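Local structure of uncharacterized protein (Starkeya novella, 5I20) at residues A[34-39]-A[186-191]; A[44-49]-A[216-221]; A[73-78]-A[223-228]; A[102-107]-A[158-163]; A[164-169]-A[179-184]. The protein exports amino acids of many kinds, including threonine, methionine, lysine and glutamate, across the bacterial inner membrane through a basket-shaped helical fold with a large central cavity. All coordinates share one frame; numbering follows the deposited sequence.

Contact 1. Residues A[34-39]-A[186-191]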
# COMPACT_ATOMS: atom_id res chain seq x y z
N LEU A 34 -12.61 10.02 8.06
CA LEU A 34 -12.26 10.47 9.40
C LEU A 34 -11.09 9.65 9.94
O LEU A 34 -10.19 10.19 10.58
CB LEU A 34 -13.46 10.35 10.35
CG LEU A 34 -13.20 10.86 11.77
CD1 LEU A 34 -12.91 12.36 11.76
CD2 LEU A 34 -14.38 10.54 12.68
N LEU A 35 -11.11 8.35 9.67
CA LEU A 35 -10.06 7.45 10.11
C LEU A 35 -8.74 7.80 9.42
O LEU A 35 -7.67 7.70 10.01
CB LEU A 35 -10.44 5.99 9.84
CG LEU A 35 -9.55 4.90 10.44
CD1 LEU A 35 -9.57 4.96 11.96
CD2 LEU A 35 -9.97 3.53 9.95
N THR A 36 -8.85 8.23 8.17
CA THR A 36 -7.69 8.66 7.40
C THR A 36 -7.13 9.96 7.97
O THR A 36 -5.92 10.09 8.17
CB THR A 36 -8.06 8.86 5.91
OG1 THR A 36 -8.49 7.61 5.36
CG2 THR A 36 -6.86 9.36 5.12
N ALA A 37 -8.02 10.92 8.23
CA ALA A 37 -7.64 12.20 8.82
C ALA A 37 -6.91 12.03 10.15
O ALA A 37 -5.92 12.71 10.41
CB ALA A 37 -8.86 13.08 9.00
N LEU A 38 -7.40 11.12 10.98
CA LEU A 38 -6.80 10.89 12.29
C LEU A 38 -5.45 10.17 12.16
O LEU A 38 -4.47 10.55 12.79
CB LEU A 38 -7.75 10.08 13.18
CG LEU A 38 -9.05 10.76 13.61
CD1 LEU A 38 -9.95 9.78 14.35
CD2 LEU A 38 -8.79 11.99 14.46
N THR A 39 -5.41 9.12 11.35
CA THR A 39 -4.20 8.31 11.24
C THR A 39 -3.07 9.00 10.47
O THR A 39 -1.90 8.77 10.75
CB THR A 39 -4.51 6.95 10.57
OG1 THR A 39 -5.27 7.15 9.38
CG2 THR A 39 -5.29 6.06 11.53
N LEU A 186 0.00 15.16 6.24
CA LEU A 186 -0.76 16.23 6.89
C LEU A 186 -1.73 16.88 5.92
O LEU A 186 -2.88 17.16 6.28
CB LEU A 186 0.19 17.28 7.48
CG LEU A 186 1.03 16.81 8.66
CD1 LEU A 186 1.97 17.91 9.14
CD2 LEU A 186 0.15 16.32 9.80
N ALA A 187 -1.28 17.11 4.69
CA ALA A 187 -2.14 17.66 3.66
C ALA A 187 -3.28 16.70 3.34
O ALA A 187 -4.44 17.11 3.22
CB ALA A 187 -1.34 17.97 2.40
N THR A 188 -2.95 15.42 3.21
CA THR A 188 -3.96 14.39 2.96
C THR A 188 -4.96 14.31 4.12
O THR A 188 -6.15 14.13 3.90
CB THR A 188 -3.32 13.00 2.76
OG1 THR A 188 -2.39 13.05 1.67
CG2 THR A 188 -4.38 11.95 2.46
N ALA A 189 -4.46 14.46 5.34
CA ALA A 189 -5.32 14.46 6.51
C ALA A 189 -6.25 15.67 6.51
O ALA A 189 -7.42 15.57 6.87
CB ALA A 189 -4.48 14.45 7.78
N ALA A 190 -5.72 16.82 6.09
CA ALA A 190 -6.53 18.04 6.03
C ALA A 190 -7.66 17.89 5.02
O ALA A 190 -8.80 18.25 5.29
CB ALA A 190 -5.66 19.24 5.67
N LEU A 191 -7.34 17.33 3.85
CA LEU A 191 -8.34 17.08 2.82
C LEU A 191 -9.35 16.02 3.26
O LEU A 191 -10.55 16.16 3.02
CB LEU A 191 -7.66 16.65 1.51
CG LEU A 191 -6.84 17.71 0.78
CD1 LEU A 191 -6.12 17.10 -0.42
CD2 LEU A 191 -7.72 18.87 0.34
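Thr36 and Thr188 carry the same side-chain torsion (chi1 -62° and -58°), which places CG2 opposite the backbone N and leaves the hydroxyl to bend back on its own helix. The two methyls are thereby offered to each other across the contact, and CG2 of Thr36 comes within 4.5 Å of CG2 of Thr188, a loose approach. Their hydroxyls bond within their own helices: Thr36 OG1 is hydrogen-bonded to the carbonyl of Pro32 and Thr188 OG1 to that of Phe184, so both polar atoms are satisfied inside this buried contact and the surfaces that meet are apolar. Closer packing lies at Ala37 and Ala189, whose CA atoms are 4.0 Å apart. The touch there is reciprocal. The methyl of Ala189 rests 3.5 Å from Ala37 O, while Ala37 CB lies 3.6 Å from Ala189 O, each CB lying against the backbone of the other helix. Ala37 O also accepts a hydrogen bond from Thr41 OG1, so its polarity is met within its own helix. The 143 Å² buried comes largely from small side chains and backbone. Thr36 also packs on His79 and Phe83, and Thr188 on Leu75, so helix 65-88 lies against both threonines. The segments run in nearly opposite directions, helices 32-53 and 181-199 coming one from each of the two EamA-like regions; such alanine-on-alanine packing is a familiar way for transmembrane helices to meet closely.

Contact 2. Residues A[44-49]-A[216-221]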
# COMPACT_ATOMS: atom_id res chain seq x y z
N GLY A 44 1.89 11.86 9.87
CA GLY A 44 2.68 13.04 9.55
C GLY A 44 3.45 13.53 10.75
O GLY A 44 4.55 14.07 10.62
N ALA A 45 2.88 13.33 11.94
CA ALA A 45 3.51 13.77 13.17
C ALA A 45 4.74 12.93 13.49
O ALA A 45 5.74 13.45 14.00
CB ALA A 45 2.52 13.71 14.33
N VAL A 46 4.67 11.64 13.17
CA VAL A 46 5.80 10.74 13.37
C VAL A 46 6.97 11.16 12.48
O VAL A 46 8.12 11.16 12.91
CB VAL A 46 5.42 9.28 13.06
CG1 VAL A 46 6.64 8.39 13.13
CG2 VAL A 46 4.35 8.81 14.03
N GLY A 47 6.66 11.53 11.24
CA GLY A 47 7.67 11.99 10.31
C GLY A 47 8.34 13.27 10.76
O GLY A 47 9.54 13.47 10.55
N ILE A 48 7.57 14.16 11.38
CA ILE A 48 8.12 15.39 11.92
C ILE A 48 9.05 15.08 13.09
O ILE A 48 10.17 15.57 13.15
CB ILE A 48 7.01 16.36 12.39
CG1 ILE A 48 6.15 16.80 11.20
CG2 ILE A 48 7.61 17.57 13.09
CD1 ILE A 48 4.96 17.66 11.59
N ALA A 49 8.56 14.24 14.01
CA ALA A 49 9.33 13.85 15.18
C ALA A 49 10.61 13.11 14.80
O ALA A 49 11.63 13.24 15.47
CB ALA A 49 8.48 12.99 16.10
N LEU A 216 -2.30 2.28 13.78
CA LEU A 216 -2.36 2.52 12.35
C LEU A 216 -1.58 3.77 11.97
O LEU A 216 -0.87 3.80 10.97
CB LEU A 216 -3.81 2.64 11.88
CG LEU A 216 -4.70 1.40 11.94
CD1 LEU A 216 -6.11 1.73 11.49
CD2 LEU A 216 -4.12 0.28 11.09
N GLY A 217 -1.72 4.81 12.79
CA GLY A 217 -1.08 6.09 12.53
C GLY A 217 0.44 6.04 12.64
O GLY A 217 1.14 6.67 11.85
N ILE A 218 0.94 5.29 13.61
CA ILE A 218 2.38 5.18 13.82
C ILE A 218 3.03 4.19 12.86
O ILE A 218 4.09 4.46 12.30
CB ILE A 218 2.71 4.77 15.27
CG1 ILE A 218 2.11 5.78 16.26
CG2 ILE A 218 4.21 4.65 15.47
CD1 ILE A 218 2.43 5.47 17.70
N GLY A 219 2.39 3.04 12.67
CA GLY A 219 2.97 1.96 11.88
C GLY A 219 2.71 2.04 10.38
O GLY A 219 3.53 2.57 9.63
N PRO A 220 1.56 1.51 9.94
CA PRO A 220 1.16 1.45 8.53
C PRO A 220 1.07 2.82 7.85
O PRO A 220 0.79 2.88 6.65
CB PRO A 220 -0.21 0.78 8.58
CG PRO A 220 -0.19 -0.02 9.83
CD PRO A 220 0.59 0.81 10.80
N VAL A 221 1.29 3.89 8.60
CA VAL A 221 1.30 5.24 8.04
C VAL A 221 2.56 6.00 8.45
O VAL A 221 3.34 6.44 7.60
CB VAL A 221 0.06 6.05 8.47
CG1 VAL A 221 0.18 7.49 8.01
CG2 VAL A 221 -1.22 5.42 7.93
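Val46 of helix 32-53 leans on Gly217 and Ile218 of helix 209-221, a small apolar meeting of two transmembrane helices, one from each EamA-like region of this transporter. At Gly217 the missing side chain leaves the backbone accessible, and its O is 4.4 Å from Val46 CG2. Ile218 follows as the main partner: the same methyl lies 4.1 Å from Ile218 CA and 4.4 Å from Ile218 CG1. The valine torsion explains the choice of branch, since with CG1 anti to the backbone N (chi1 174°) it is CG2, beside that N, that faces the other helix. Ile218 sits on the protein surface, where lipid may meet it, and also packs on Ile42 one turn earlier in helix 32-53. Beyond it the helix is disturbed. Gly219 and Pro220 fall within a pi-type turn, broader than the regular alpha turn, that spans 217-221, and the helix kinks at the proline, whose N has no proton to give to the turn before. Val221, which packs on Phe40 of helix 32-53, comes directly after a carbonyl with a partner of its own: Pro220 O accepts a hydrogen bond from Trp17 NE1.

Contact 3. Residues A[73-78]-A[223-228]. With OLC ((2R)-2,3-dihydroxypropyl (9Z)-octadec-9-enoate), chain G.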
# COMPACT_ATOMS: atom_id res chain seq x y z
N GLY A 73 -1.50 14.49 -4.53
CA GLY A 73 -2.25 13.80 -5.56
C GLY A 73 -2.10 12.30 -5.44
O GLY A 73 -3.01 11.54 -5.75
N GLY A 74 -0.93 11.87 -4.98
CA GLY A 74 -0.66 10.45 -4.82
C GLY A 74 -1.41 9.87 -3.65
O GLY A 74 -2.31 9.04 -3.82
N LEU A 75 -1.05 10.30 -2.44
CA LEU A 75 -1.61 9.74 -1.22
C LEU A 75 -3.12 9.94 -1.11
O LEU A 75 -3.85 8.99 -0.82
CB LEU A 75 -0.92 10.33 0.00
CG LEU A 75 0.57 10.03 0.13
CD1 LEU A 75 1.04 10.31 1.55
CD2 LEU A 75 0.88 8.59 -0.27
N PHE A 76 -3.60 11.16 -1.34
CA PHE A 76 -5.03 11.41 -1.21
C PHE A 76 -5.81 10.78 -2.35
O PHE A 76 -6.91 10.26 -2.15
CB PHE A 76 -5.34 12.91 -1.14
CG PHE A 76 -6.81 13.21 -1.05
CD1 PHE A 76 -7.47 13.12 0.17
CD2 PHE A 76 -7.53 13.59 -2.17
CE1 PHE A 76 -8.83 13.39 0.26
CE2 PHE A 76 -8.89 13.87 -2.09
CZ PHE A 76 -9.54 13.77 -0.87
N GLY A 77 -5.23 10.83 -3.55
CA GLY A 77 -5.86 10.28 -4.74
C GLY A 77 -6.28 8.83 -4.61
O GLY A 77 -7.45 8.50 -4.80
N TYR A 78 -5.34 7.95 -4.28
CA TYR A 78 -5.65 6.52 -4.25
C TYR A 78 -6.55 6.18 -3.07
O TYR A 78 -7.31 5.22 -3.12
CB TYR A 78 -4.35 5.69 -4.22
CG TYR A 78 -3.78 5.43 -2.84
CD1 TYR A 78 -2.91 6.34 -2.25
CD2 TYR A 78 -4.09 4.27 -2.15
CE1 TYR A 78 -2.38 6.11 -1.00
CE2 TYR A 78 -3.56 4.03 -0.90
CZ TYR A 78 -2.70 4.95 -0.33
OH TYR A 78 -2.18 4.71 0.92
N ILE A 223 5.34 5.18 9.57
CA ILE A 223 6.63 4.61 9.24
C ILE A 223 6.62 4.05 7.82
O ILE A 223 7.57 4.24 7.06
CB ILE A 223 7.04 3.51 10.24
CG1 ILE A 223 7.24 4.10 11.63
CG2 ILE A 223 8.31 2.81 9.78
CD1 ILE A 223 7.57 3.06 12.69
N ALA A 224 5.53 3.38 7.47
CA ALA A 224 5.42 2.67 6.20
C ALA A 224 5.59 3.58 4.98
O ALA A 224 6.24 3.20 4.02
CB ALA A 224 4.09 1.95 6.13
N PHE A 225 5.02 4.78 5.02
CA PHE A 225 5.13 5.66 3.86
C PHE A 225 6.54 6.23 3.72
O PHE A 225 6.99 6.50 2.61
CB PHE A 225 4.10 6.79 3.95
CG PHE A 225 2.70 6.34 3.66
CD1 PHE A 225 2.32 5.99 2.38
CD2 PHE A 225 1.77 6.24 4.68
CE1 PHE A 225 1.03 5.56 2.11
CE2 PHE A 225 0.48 5.81 4.42
CZ PHE A 225 0.11 5.47 3.14
N TYR A 226 7.23 6.41 4.84
CA TYR A 226 8.60 6.91 4.79
C TYR A 226 9.57 5.82 4.36
O TYR A 226 10.49 6.07 3.59
CB TYR A 226 9.01 7.48 6.15
CG TYR A 226 8.05 8.54 6.66
CD1 TYR A 226 8.23 9.88 6.34
CD2 TYR A 226 6.96 8.19 7.45
CE1 TYR A 226 7.35 10.84 6.80
CE2 TYR A 226 6.08 9.15 7.91
CZ TYR A 226 6.28 10.47 7.58
OH TYR A 226 5.40 11.42 8.04
N THR A 227 9.35 4.61 4.85
CA THR A 227 10.22 3.49 4.51
C THR A 227 9.95 3.01 3.08
O THR A 227 10.81 2.42 2.44
CB THR A 227 10.05 2.32 5.52
OG1 THR A 227 10.99 1.29 5.24
CG2 THR A 227 8.67 1.74 5.44
N TRP A 228 8.75 3.29 2.59
CA TRP A 228 8.39 3.00 1.21
C TRP A 228 9.01 4.04 0.28
O TRP A 228 9.48 3.72 -0.82
CB TRP A 228 6.86 2.97 1.05
CG TRP A 228 6.36 2.61 -0.32
CD1 TRP A 228 5.77 3.45 -1.22
CD2 TRP A 228 6.39 1.31 -0.93
NE1 TRP A 228 5.43 2.76 -2.35
CE2 TRP A 228 5.79 1.45 -2.20
CE3 TRP A 228 6.85 0.06 -0.53
CZ2 TRP A 228 5.66 0.37 -3.08
CZ3 TRP A 228 6.71 -1.01 -1.40
CH2 TRP A 228 6.12 -0.85 -2.66
C10 OLC G . -0.85 0.33 -0.59
C9 OLC G . -0.37 0.79 0.74
C11 OLC G . -2.05 0.98 -1.19
C8 OLC G . -1.09 1.87 1.47
C16 OLC G . -5.70 -2.47 -0.64
C12 OLC G . -2.77 0.01 -2.06
C7 OLC G . -1.95 1.29 2.54
C15 OLC G . -5.92 -1.09 -1.16
C13 OLC G . -4.21 0.37 -2.12
C6 OLC G . -2.63 2.39 3.29
C14 OLC G . -5.04 -0.85 -2.34
C5 OLC G . -4.11 2.21 3.20
C4 OLC G . -4.79 3.04 4.24
C3 OLC G . -6.24 2.71 4.28
C2 OLC G . -6.87 3.37 5.46
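Tyr78 and Phe225 converge across the middle of this helical transporter, one from helix 65-88 and the other from helix 224-234, in a position consistent with the wall of the central cavity. The tight part is where they meet. Tyr78 OH lies in the plane of the Phe225 ring, at its edge, 3.3 Å from Phe225 CZ and 3.5 Å from Phe225 CE1. Tyr78 gets there by an unusual torsion, its CG placed between the backbone N and the carbonyl carbon (chi1 87°). A monoolein molecule, part of whose acyl chain lies here, closes in on the tyrosine as well: its C8 comes to 3.1 Å from Tyr78 OH, and C11 approaches Tyr78 CE2 obliquely at 3.4 Å. Elsewhere the contact is looser. Leu75 passes alongside the phenylalanine, heading the other way, with CD2 3.9 Å from Phe225 CE1. Backbones are far apart, the nearest CA pair, Leu75 and Phe225, being 9.4 Å from each other, so side chains alone bridge the gap. Trp163 meets the Tyr78 ring with planes about 50° apart, and Phe40 meets that of Phe225. Putting an alanine in place of Tyr78 would probably open a gap beside the Phe225 edge and leave C8 to C11 of the acyl chain without the phenol they lie against. On the lipid side Phe225 makes a more distant contact, its CZ lying 4.1 Å from C6 of the acyl chain.

Contact 4. Residues A[102-107]-A[158-163]. With OLC ((2R)-2,3-dihydroxypropyl (9Z)-octadec-9-enoate), chain G.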
# COMPACT_ATOMS: atom_id res chain seq x y z
N PRO A 102 0.67 -3.98 -7.42
CA PRO A 102 2.07 -4.41 -7.43
C PRO A 102 2.57 -4.77 -8.83
O PRO A 102 3.71 -4.46 -9.17
CB PRO A 102 2.07 -5.65 -6.52
CG PRO A 102 0.90 -5.44 -5.62
CD PRO A 102 -0.14 -4.80 -6.49
N LEU A 103 1.71 -5.40 -9.64
CA LEU A 103 2.05 -5.71 -11.02
C LEU A 103 2.29 -4.43 -11.82
O LEU A 103 3.19 -4.36 -12.66
CB LEU A 103 0.94 -6.55 -11.67
CG LEU A 103 1.09 -6.89 -13.16
CD1 LEU A 103 2.36 -7.70 -13.40
CD2 LEU A 103 -0.14 -7.66 -13.65
N LEU A 104 1.48 -3.41 -11.55
CA LEU A 104 1.59 -2.14 -12.25
C LEU A 104 2.92 -1.46 -11.98
O LEU A 104 3.54 -0.89 -12.88
CB LEU A 104 0.43 -1.22 -11.86
CG LEU A 104 -0.95 -1.64 -12.36
CD1 LEU A 104 -2.03 -0.67 -11.89
CD2 LEU A 104 -0.95 -1.76 -13.88
N ILE A 105 3.37 -1.51 -10.73
CA ILE A 105 4.66 -0.96 -10.36
C ILE A 105 5.79 -1.66 -11.12
O ILE A 105 6.69 -1.01 -11.64
CB ILE A 105 4.91 -1.08 -8.83
CG1 ILE A 105 4.04 -0.06 -8.08
CG2 ILE A 105 6.38 -0.86 -8.50
CD1 ILE A 105 4.24 -0.06 -6.59
N VAL A 106 5.73 -2.99 -11.18
CA VAL A 106 6.72 -3.76 -11.92
C VAL A 106 6.75 -3.34 -13.38
O VAL A 106 7.80 -3.05 -13.94
CB VAL A 106 6.46 -5.28 -11.83
CG1 VAL A 106 7.42 -6.05 -12.73
CG2 VAL A 106 6.58 -5.76 -10.39
N LEU A 107 5.57 -3.29 -14.00
CA LEU A 107 5.45 -2.87 -15.39
C LEU A 107 5.88 -1.41 -15.60
O LEU A 107 6.58 -1.10 -16.56
CB LEU A 107 4.01 -3.08 -15.89
CG LEU A 107 3.54 -4.54 -15.98
CD1 LEU A 107 2.07 -4.63 -16.35
CD2 LEU A 107 4.39 -5.31 -16.98
N ALA A 158 -8.63 2.74 -10.59
CA ALA A 158 -8.06 4.09 -10.53
C ALA A 158 -7.12 4.20 -9.34
O ALA A 158 -6.04 4.78 -9.43
CB ALA A 158 -9.16 5.14 -10.44
N CYS A 159 -7.55 3.63 -8.22
CA CYS A 159 -6.76 3.56 -7.00
C CYS A 159 -5.43 2.87 -7.24
O CYS A 159 -4.38 3.36 -6.82
CB CYS A 159 -7.56 2.81 -5.92
SG CYS A 159 -6.60 2.17 -4.56
N ALA A 160 -5.47 1.73 -7.93
CA ALA A 160 -4.28 0.95 -8.23
C ALA A 160 -3.28 1.72 -9.08
O ALA A 160 -2.08 1.70 -8.82
CB ALA A 160 -4.66 -0.36 -8.92
N VAL A 161 -3.79 2.41 -10.10
CA VAL A 161 -2.94 3.17 -11.02
C VAL A 161 -2.30 4.38 -10.34
O VAL A 161 -1.11 4.64 -10.51
CB VAL A 161 -3.74 3.65 -12.25
CG1 VAL A 161 -2.89 4.56 -13.12
CG2 VAL A 161 -4.24 2.46 -13.05
N ILE A 162 -3.10 5.11 -9.57
CA ILE A 162 -2.61 6.31 -8.89
C ILE A 162 -1.50 5.97 -7.90
O ILE A 162 -0.47 6.63 -7.85
CB ILE A 162 -3.76 7.04 -8.17
CG1 ILE A 162 -4.72 7.64 -9.20
CG2 ILE A 162 -3.22 8.14 -7.27
CD1 ILE A 162 -5.97 8.26 -8.60
N TRP A 163 -1.71 4.91 -7.12
CA TRP A 163 -0.70 4.47 -6.16
C TRP A 163 0.54 3.93 -6.86
O TRP A 163 1.67 4.18 -6.42
CB TRP A 163 -1.28 3.40 -5.23
CG TRP A 163 -0.24 2.77 -4.35
CD1 TRP A 163 0.28 1.51 -4.47
CD2 TRP A 163 0.41 3.37 -3.23
NE1 TRP A 163 1.22 1.29 -3.49
CE2 TRP A 163 1.31 2.42 -2.71
CE3 TRP A 163 0.32 4.62 -2.61
CZ2 TRP A 163 2.12 2.68 -1.60
CZ3 TRP A 163 1.11 4.87 -1.50
CH2 TRP A 163 2.00 3.91 -1.01
C10 OLC G . -0.85 0.33 -0.59
C9 OLC G . -0.37 0.79 0.74
C11 OLC G . -2.05 0.98 -1.19
C8 OLC G . -1.09 1.87 1.47
C16 OLC G . -5.70 -2.47 -0.64
C12 OLC G . -2.77 0.01 -2.06
C7 OLC G . -1.95 1.29 2.54
C15 OLC G . -5.92 -1.09 -1.16
C13 OLC G . -4.21 0.37 -2.12
C6 OLC G . -2.63 2.39 3.29
C14 OLC G . -5.04 -0.85 -2.34
C5 OLC G . -4.11 2.21 3.20
C4 OLC G . -4.79 3.04 4.24
C3 OLC G . -6.24 2.71 4.28
C2 OLC G . -6.87 3.37 5.46
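Leu104 points from helix 101-108 onto Ala160 and Val161 of helix 150-169, touching them with a single methyl. Its CG is anti to the carbonyl carbon (chi1 -69°) and the chain then runs out extended, so that CD1 settles 3.9 Å from Ala160 O and 4.0 Å from Ala160 CB. From the other residue comes Val161 CG2, also 4.0 Å from Leu104 CD1, even though the CB of that valine points away. The methyl thus nestles between a backbone and two short side chains. On the same helix Trp163 and Cys159 touch the lipid: monoolein C10 lies over one face of the Trp163 indole, 3.6 Å above its plane and offset toward the rim, while Cys159 SG is 3.9 Å from C13. A leucine in place of Trp163 would probably take away the flat surface under the acyl chain and leave Trp228 without its stacking mate. Trp101 meets the same indole edge-to-face. Leu104 and Ile105 also touch Ser164 farther along helix 150-169, whereas Leu103 packs on Ala125 and Leu126 of helix 119-136, so helix 101-108 is wedged between these two helices, with helix 65-88 packing on Cys159 and Trp163.

Contact 5. Residues A[164-169]-A[179-184]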
# COMPACT_ATOMS: atom_id res chain seq x y z
N SER A 164 0.34 3.20 -7.96
CA SER A 164 1.46 2.68 -8.74
C SER A 164 2.29 3.79 -9.37
O SER A 164 3.52 3.71 -9.41
CB SER A 164 0.96 1.73 -9.84
OG SER A 164 0.35 0.59 -9.28
N VAL A 165 1.61 4.80 -9.89
CA VAL A 165 2.31 5.91 -10.52
C VAL A 165 3.02 6.72 -9.45
O VAL A 165 4.19 7.07 -9.61
CB VAL A 165 1.36 6.80 -11.35
CG1 VAL A 165 2.03 8.11 -11.72
CG2 VAL A 165 0.91 6.05 -12.60
N TYR A 166 2.33 7.00 -8.35
CA TYR A 166 2.94 7.68 -7.21
C TYR A 166 4.23 6.99 -6.76
O TYR A 166 5.23 7.64 -6.49
CB TYR A 166 1.96 7.75 -6.04
CG TYR A 166 2.63 8.17 -4.75
CD1 TYR A 166 2.92 9.50 -4.49
CD2 TYR A 166 2.98 7.22 -3.79
CE1 TYR A 166 3.54 9.89 -3.31
CE2 TYR A 166 3.59 7.60 -2.61
CZ TYR A 166 3.87 8.93 -2.38
OH TYR A 166 4.48 9.30 -1.20
N SER A 167 4.18 5.66 -6.67
CA SER A 167 5.33 4.88 -6.21
C SER A 167 6.50 4.94 -7.18
O SER A 167 7.63 5.24 -6.80
CB SER A 167 4.93 3.42 -5.99
OG SER A 167 3.93 3.31 -4.99
N VAL A 168 6.22 4.65 -8.45
CA VAL A 168 7.25 4.66 -9.48
C VAL A 168 7.79 6.07 -9.71
O VAL A 168 9.00 6.26 -9.86
CB VAL A 168 6.72 4.08 -10.80
CG1 VAL A 168 7.72 4.26 -11.93
CG2 VAL A 168 6.37 2.60 -10.63
N ALA A 169 6.91 7.06 -9.72
CA ALA A 169 7.32 8.44 -9.96
C ALA A 169 8.09 9.03 -8.78
O ALA A 169 8.70 10.10 -8.91
CB ALA A 169 6.11 9.31 -10.27
N GLU A 179 11.43 13.10 4.76
CA GLU A 179 10.59 13.78 5.75
C GLU A 179 9.49 14.63 5.11
O GLU A 179 8.55 15.05 5.79
CB GLU A 179 11.45 14.65 6.67
CG GLU A 179 12.85 14.93 6.15
CD GLU A 179 13.83 13.81 6.46
OE1 GLU A 179 13.74 13.21 7.55
OE2 GLU A 179 14.69 13.53 5.60
N VAL A 180 9.61 14.88 3.81
CA VAL A 180 8.62 15.66 3.08
C VAL A 180 7.27 14.91 3.03
O VAL A 180 6.21 15.54 2.98
CB VAL A 180 9.11 15.99 1.65
CG1 VAL A 180 8.03 16.69 0.84
CG2 VAL A 180 10.36 16.85 1.72
N VAL A 181 7.33 13.58 3.09
CA VAL A 181 6.14 12.73 3.13
C VAL A 181 5.20 13.13 4.28
O VAL A 181 3.98 13.01 4.16
CB VAL A 181 6.53 11.24 3.26
CG1 VAL A 181 5.31 10.37 3.58
CG2 VAL A 181 7.20 10.75 1.98
N ALA A 182 5.78 13.62 5.37
CA ALA A 182 4.99 14.15 6.48
C ALA A 182 4.07 15.26 6.00
O ALA A 182 2.92 15.37 6.44
CB ALA A 182 5.91 14.66 7.59
N GLY A 183 4.57 16.09 5.09
CA GLY A 183 3.77 17.14 4.49
C GLY A 183 2.65 16.57 3.65
O GLY A 183 1.55 17.12 3.61
N PHE A 184 2.94 15.46 2.97
CA PHE A 184 1.94 14.76 2.17
C PHE A 184 0.84 14.21 3.07
O PHE A 184 -0.35 14.30 2.74
CB PHE A 184 2.57 13.62 1.37
CG PHE A 184 3.62 14.06 0.39
CD1 PHE A 184 3.68 15.37 -0.06
CD2 PHE A 184 4.54 13.15 -0.09
CE1 PHE A 184 4.64 15.77 -0.96
CE2 PHE A 184 5.51 13.54 -1.00
CZ PHE A 184 5.56 14.85 -1.43
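Tyr166 OH is the one atom of its segment that touches the other helix, and it meets Phe184 and Val181. It lies 4.0 Å from Phe184 CD2, approaching that ring obliquely, and 4.4 Å from Val181 CG2. The aromatic side chains cross at a slant, and the contact is slight, with 76 Å² buried in all. Distance makes it so: the nearest CA atoms, those of Tyr166 and Phe184, are 11.8 Å apart, and only a long side chain spans the gap. The tyrosine extends because its CG is anti to the backbone N (chi1 168°), which sends the phenol out from the helix instead of along it. One shell outward, His70 stacks on the phenol ring and donates from NE2 to the backbone O of Tyr166; that O also accepts a bond from Ser170 OG. Phe184 has Val180 O over one face, 3.9 Å above the plane, and Val67 against its side chain. Leu75 touches both aromatic residues and so fills part of the space between the helices, while Phe225 and Tyr226 pack on Val181. Helices 150-169 and 181-199 follow each other in the chain, joined by a short cytoplasmic loop; the contact belongs to a splayed transmembrane helical hairpin, with side chains of helices 65-88 and 224-234 packed between its arms.

From the N terminus, helix 32-53 supplies the first halves of contacts 1 and 2, helix 65-88 that of contact 3, and helix 101-108 that of contact 4. Contact 4 closes first, at 158-163, and contact 5 then opens and closes, 164-169 with 179-184, in series with it. Contacts 1, 2 and 3 close in turn at 186-191, 216-221 and 223-228, so the three long loops cross one another, and contacts 4 and 5 are nested inside all of them. Contacts 1 to 4 each join the two EamA-like regions, whereas contact 5 stays within the second. Contacts 3 and 4 share the bound monoolein; contacts 2 and 4 lie on opposite sides of the chain's centre.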